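Local coordinates for RNA-directed RNA polymerase (Infectious pancreatic necrosis virus, PDB 3ZED), which catalyses RNA-templated RNA synthesis from ribonucleoside triphosphates as the viral polymerase, and is probably found both free and covalently attached to the genomic RNA, at residues B[78-83]-B[223-228]; B[237-242]-B[332-337]. One frame throughout, in Å; residues are numbered along the deposited sequence.

Interaction 1. Residues B[78-83]-B[223-228]; sequences PRLRQM and WLINYT
From Arg79 opposite Trp223 to Gln82 opposite Thr228, the 3-10 turn and helix start of 78-83 run alongside 223-228, with alpha carbons nearest at Gln82 and Thr228, 6.4 Å apart. The second segment passes from a 3-10 turn into strand 225-226, which pairs with strand 235-236 as a small two-stranded antiparallel sheet, here at the surface of the polymerase. A cation-pi stack marks one end of the contact. The guanidinium of Arg79 lies flat on the Trp223 indole, planes 9° apart, with Arg79 CZ 3.9 Å from the centroid of the Trp223 six-membered ring. The bend at chi3 (61°) lets the aliphatic part share the same face, and Arg79 CD rests 3.5 Å from the centroid of the Trp223 five-membered ring in a CH-pi contact.

In the middle, Leu80 lies across Ile225, its methyls CD1 and CD2 meeting Ile225 CD1 and CG2 respectively, and both residues also touch Leu264 of helix 260-278. The CG2 methyl of Ile225 touches Met83 as well, with Met83 SD 3.6 Å from Ile225 CG2. Met83 then reaches Tyr227 in two ways: its CG sits over the ring, 4.0 Å from the Tyr227 centroid, while the sulfur approaches obliquely as a Met-aromatic contact. Gln82 CG comes to the edge of that ring, its amide turned 71° from the ring plane. The hydroxyl at the far end of the ring, Tyr227 OH, hydrogen-bonds to Asp86, outside the two segments.

No direct hydrogen bond joins the two segments; a water does the bridging. Lying in the plane of the Arg79 guanidinium, it accepts from Arg79 NH2 at 2.7 Å and donates to both Trp223 O and Ile225 O, the latter 2.9 Å from the water oxygen.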
# COMPACT_ATOMS: atom_id res chain seq x y z
N PRO B 78 -19.17 -26.76 7.50
CA PRO B 78 -20.12 -27.70 6.89
C PRO B 78 -20.63 -27.28 5.51
O PRO B 78 -20.83 -28.15 4.65
CB PRO B 78 -21.27 -27.75 7.89
CG PRO B 78 -20.69 -27.29 9.18
CD PRO B 78 -19.71 -26.23 8.77
N ARG B 79 -20.80 -25.96 5.29
CA ARG B 79 -21.24 -25.39 4.02
C ARG B 79 -20.27 -25.68 2.86
O ARG B 79 -20.68 -25.66 1.69
CB ARG B 79 -21.39 -23.87 4.17
CG ARG B 79 -22.61 -23.41 4.94
CD ARG B 79 -22.72 -21.88 4.98
NE ARG B 79 -22.84 -21.23 3.67
CZ ARG B 79 -24.00 -20.97 3.05
NH1 ARG B 79 -25.15 -21.30 3.63
NH2 ARG B 79 -24.01 -20.39 1.87
N LEU B 80 -18.98 -25.94 3.18
CA LEU B 80 -17.93 -26.18 2.19
C LEU B 80 -17.46 -27.65 2.17
O LEU B 80 -16.29 -27.91 1.86
CB LEU B 80 -16.74 -25.24 2.44
CG LEU B 80 -17.00 -23.73 2.51
CD1 LEU B 80 -15.75 -23.00 2.89
CD2 LEU B 80 -17.50 -23.18 1.18
N ARG B 81 -18.37 -28.61 2.46
CA ARG B 81 -18.06 -30.04 2.46
C ARG B 81 -17.67 -30.53 1.05
O ARG B 81 -16.82 -31.41 0.91
CB ARG B 81 -19.25 -30.85 3.00
N GLN B 82 -18.29 -29.92 0.03
CA GLN B 82 -18.05 -30.20 -1.38
C GLN B 82 -16.65 -29.72 -1.81
O GLN B 82 -16.05 -30.34 -2.68
CB GLN B 82 -19.15 -29.54 -2.22
CG GLN B 82 -19.07 -29.75 -3.72
CD GLN B 82 -19.80 -30.96 -4.22
OE1 GLN B 82 -20.97 -30.87 -4.64
NE2 GLN B 82 -19.03 -32.01 -4.42
N MET B 83 -16.14 -28.64 -1.19
CA MET B 83 -14.82 -28.08 -1.48
C MET B 83 -13.70 -28.98 -0.94
O MET B 83 -12.58 -28.96 -1.47
CB MET B 83 -14.69 -26.67 -0.89
CG MET B 83 -14.73 -25.59 -1.92
SD MET B 83 -14.44 -23.96 -1.21
CE MET B 83 -12.69 -23.81 -1.43
N TRP B 223 -19.09 -17.69 3.79
CA TRP B 223 -20.39 -17.66 3.12
C TRP B 223 -20.32 -16.91 1.76
O TRP B 223 -21.29 -16.91 1.01
CB TRP B 223 -21.43 -17.02 4.04
CG TRP B 223 -21.89 -17.90 5.16
CD1 TRP B 223 -21.11 -18.53 6.09
CD2 TRP B 223 -23.25 -18.20 5.51
NE1 TRP B 223 -21.90 -19.22 6.99
CE2 TRP B 223 -23.22 -19.01 6.68
CE3 TRP B 223 -24.50 -17.84 4.97
CZ2 TRP B 223 -24.39 -19.50 7.28
CZ3 TRP B 223 -25.65 -18.33 5.57
CH2 TRP B 223 -25.59 -19.15 6.71
N LEU B 224 -19.17 -16.28 1.45
CA LEU B 224 -18.95 -15.58 0.19
C LEU B 224 -18.43 -16.57 -0.89
O LEU B 224 -18.25 -16.19 -2.06
CB LEU B 224 -17.99 -14.40 0.40
CG LEU B 224 -18.63 -13.02 0.68
CD1 LEU B 224 -19.46 -13.01 1.98
CD2 LEU B 224 -17.58 -11.92 0.69
N ILE B 225 -18.23 -17.85 -0.50
CA ILE B 225 -17.81 -18.92 -1.39
C ILE B 225 -19.05 -19.64 -1.85
O ILE B 225 -19.81 -20.19 -1.05
CB ILE B 225 -16.76 -19.91 -0.80
CG1 ILE B 225 -15.47 -19.21 -0.37
CG2 ILE B 225 -16.47 -21.04 -1.81
CD1 ILE B 225 -14.76 -19.93 0.73
N ASN B 226 -19.25 -19.65 -3.15
CA ASN B 226 -20.36 -20.35 -3.77
C ASN B 226 -19.76 -21.50 -4.57
O ASN B 226 -19.33 -21.28 -5.70
CB ASN B 226 -21.18 -19.35 -4.62
CG ASN B 226 -22.29 -19.93 -5.47
OD1 ASN B 226 -22.73 -21.09 -5.32
ND2 ASN B 226 -22.79 -19.10 -6.38
N TYR B 227 -19.65 -22.70 -3.94
CA TYR B 227 -19.08 -23.88 -4.60
C TYR B 227 -20.04 -25.07 -4.61
O TYR B 227 -20.63 -25.41 -3.58
CB TYR B 227 -17.73 -24.31 -3.96
CG TYR B 227 -16.96 -25.33 -4.78
CD1 TYR B 227 -16.16 -24.94 -5.84
CD2 TYR B 227 -17.06 -26.70 -4.51
CE1 TYR B 227 -15.48 -25.87 -6.62
CE2 TYR B 227 -16.38 -27.64 -5.28
CZ TYR B 227 -15.58 -27.22 -6.33
OH TYR B 227 -14.90 -28.13 -7.09
N THR B 228 -20.19 -25.70 -5.79
CA THR B 228 -21.00 -26.92 -6.03
C THR B 228 -20.28 -27.86 -7.01
O THR B 228 -20.44 -29.07 -6.93
CB THR B 228 -22.41 -26.61 -6.58
OG1 THR B 228 -22.31 -25.88 -7.81
CG2 THR B 228 -23.30 -25.87 -5.60
O HOH W 1 -22.13 -19.21 0.37

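Interaction 2. Residues B[237-242]-B[332-337]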
# COMPACT_ATOMS: atom_id res chain seq x y z
N TYR B 237 -16.61 -14.47 -3.82
CA TYR B 237 -16.74 -13.01 -3.74
C TYR B 237 -15.71 -12.42 -2.76
O TYR B 237 -15.70 -11.21 -2.53
CB TYR B 237 -18.16 -12.61 -3.33
CG TYR B 237 -19.20 -12.95 -4.37
CD1 TYR B 237 -19.51 -12.05 -5.39
CD2 TYR B 237 -19.87 -14.17 -4.35
CE1 TYR B 237 -20.47 -12.36 -6.36
CE2 TYR B 237 -20.80 -14.50 -5.33
CZ TYR B 237 -21.12 -13.59 -6.32
OH TYR B 237 -22.07 -13.90 -7.25
N LEU B 238 -14.84 -13.28 -2.18
CA LEU B 238 -13.77 -12.86 -1.27
C LEU B 238 -12.68 -12.15 -2.04
O LEU B 238 -12.52 -12.44 -3.23
CB LEU B 238 -13.16 -14.08 -0.54
CG LEU B 238 -14.01 -14.82 0.48
CD1 LEU B 238 -13.39 -16.16 0.82
CD2 LEU B 238 -14.20 -13.99 1.76
N PRO B 239 -11.88 -11.26 -1.40
CA PRO B 239 -10.79 -10.60 -2.14
C PRO B 239 -9.68 -11.58 -2.53
O PRO B 239 -9.49 -12.60 -1.86
CB PRO B 239 -10.27 -9.55 -1.15
CG PRO B 239 -11.33 -9.42 -0.11
CD PRO B 239 -11.94 -10.77 -0.00
N HIS B 240 -8.93 -11.27 -3.59
CA HIS B 240 -7.76 -12.04 -4.01
C HIS B 240 -6.67 -11.91 -2.93
O HIS B 240 -6.50 -10.83 -2.35
CB HIS B 240 -7.24 -11.52 -5.37
CG HIS B 240 -5.85 -11.96 -5.72
ND1 HIS B 240 -5.61 -13.19 -6.33
CD2 HIS B 240 -4.66 -11.33 -5.53
CE1 HIS B 240 -4.29 -13.26 -6.50
NE2 HIS B 240 -3.68 -12.16 -6.04
N VAL B 241 -5.98 -13.02 -2.63
CA VAL B 241 -4.87 -13.01 -1.68
C VAL B 241 -3.61 -13.54 -2.39
O VAL B 241 -3.71 -14.26 -3.39
CB VAL B 241 -5.14 -13.76 -0.34
CG1 VAL B 241 -6.27 -13.11 0.46
CG2 VAL B 241 -5.42 -15.24 -0.56
N THR B 242 -2.41 -13.18 -1.87
CA THR B 242 -1.14 -13.69 -2.37
C THR B 242 -0.89 -14.98 -1.61
O THR B 242 -0.59 -14.95 -0.42
CB THR B 242 -0.02 -12.66 -2.23
OG1 THR B 242 -0.41 -11.44 -2.85
CG2 THR B 242 1.29 -13.16 -2.82
N LEU B 332 -10.68 -7.00 6.72
CA LEU B 332 -10.41 -5.63 6.32
C LEU B 332 -10.60 -5.45 4.80
O LEU B 332 -11.22 -4.47 4.37
CB LEU B 332 -8.96 -5.19 6.70
CG LEU B 332 -8.63 -4.97 8.17
CD1 LEU B 332 -7.19 -4.60 8.33
CD2 LEU B 332 -9.49 -3.88 8.78
N SER B 333 -10.06 -6.40 4.01
CA SER B 333 -10.08 -6.39 2.54
C SER B 333 -11.49 -6.52 2.01
O SER B 333 -11.75 -5.99 0.94
CB SER B 333 -9.19 -7.48 1.97
OG SER B 333 -7.85 -7.22 2.35
N MET B 334 -12.40 -7.17 2.77
CA MET B 334 -13.81 -7.28 2.40
C MET B 334 -14.50 -5.89 2.42
O MET B 334 -15.47 -5.68 1.71
CB MET B 334 -14.54 -8.25 3.35
CG MET B 334 -14.34 -9.69 2.98
SD MET B 334 -14.95 -10.85 4.24
CE MET B 334 -16.72 -10.63 4.07
N VAL B 335 -13.97 -4.93 3.19
CA VAL B 335 -14.54 -3.57 3.28
C VAL B 335 -13.94 -2.67 2.15
O VAL B 335 -14.67 -1.96 1.47
CB VAL B 335 -14.32 -2.93 4.70
CG1 VAL B 335 -14.91 -1.52 4.79
CG2 VAL B 335 -14.88 -3.84 5.80
N SER B 336 -12.62 -2.71 1.98
CA SER B 336 -11.93 -1.82 1.04
C SER B 336 -11.94 -2.26 -0.43
O SER B 336 -12.26 -1.43 -1.28
CB SER B 336 -10.48 -1.60 1.47
OG SER B 336 -9.81 -2.83 1.65
N THR B 337 -11.56 -3.52 -0.74
CA THR B 337 -11.36 -3.97 -2.12
C THR B 337 -12.63 -3.91 -2.99
O THR B 337 -12.47 -3.44 -4.11
CB THR B 337 -10.62 -5.31 -2.20
OG1 THR B 337 -11.40 -6.34 -1.62
CG2 THR B 337 -9.25 -5.28 -1.51
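With Met334 CG beside the backbone N (chi1 -81°) and the chain extended at chi2, the sulfur comes to Leu238; Thr337 OG1, set between its own N and carbonyl carbon (chi1 64°), comes to the ring of Pro239. That ring is the centre of the contact. Pro239 CG lies 3.6 Å from Ser333 CB and 3.4 Å from Thr337 OG1, while on the neighbouring ring atom Pro239 CD meets Met334 CG at 4.0 Å. A proline from the irregular loop that follows strand 235-236 is thus laid against one face of helix 326-340, touching side chains at positions i, i+1 and i+4; Leu330, a turn earlier, also touches Pro239 and Leu238. Van der Waals packing alone joins the two segments. The helix supplies the partners for its own hydroxyls: Ser333 OG bonds to His329 O, and Thr337 OG1 donates to Ser333 O at 2.6 Å, standing 38° out of the carbonyl plane. Ser333 O is gripped twice, since Thr337 N reaches it from the other face of that plane. Next to the proline in sequence, Leu238 CD2 touches Met334 SD at 4.1 Å.

Interactions 1 and 2 lie about 18 Å apart between centres and follow one another along the chain, joined by the two-stranded sheet of 225-226 and 235-236. Leu224 O is 3.0 Å from Tyr237 N, a probable hydrogen bond that ties 223-228 to 237-242. Packing continues the connection: Leu224 CD2 reaches Met334 CE at 3.7 Å, and Ile225 CG1 lies 3.9 Å from Leu238 CD1. Leu224 points away from 78-83 and packs on Met334 and Leu238, while Ile225 touches residues of both contacts. Interaction 1 is peripheral, interaction 2 partly buried, and both sit away from the potassium sites and the predicted GTP-binding residues.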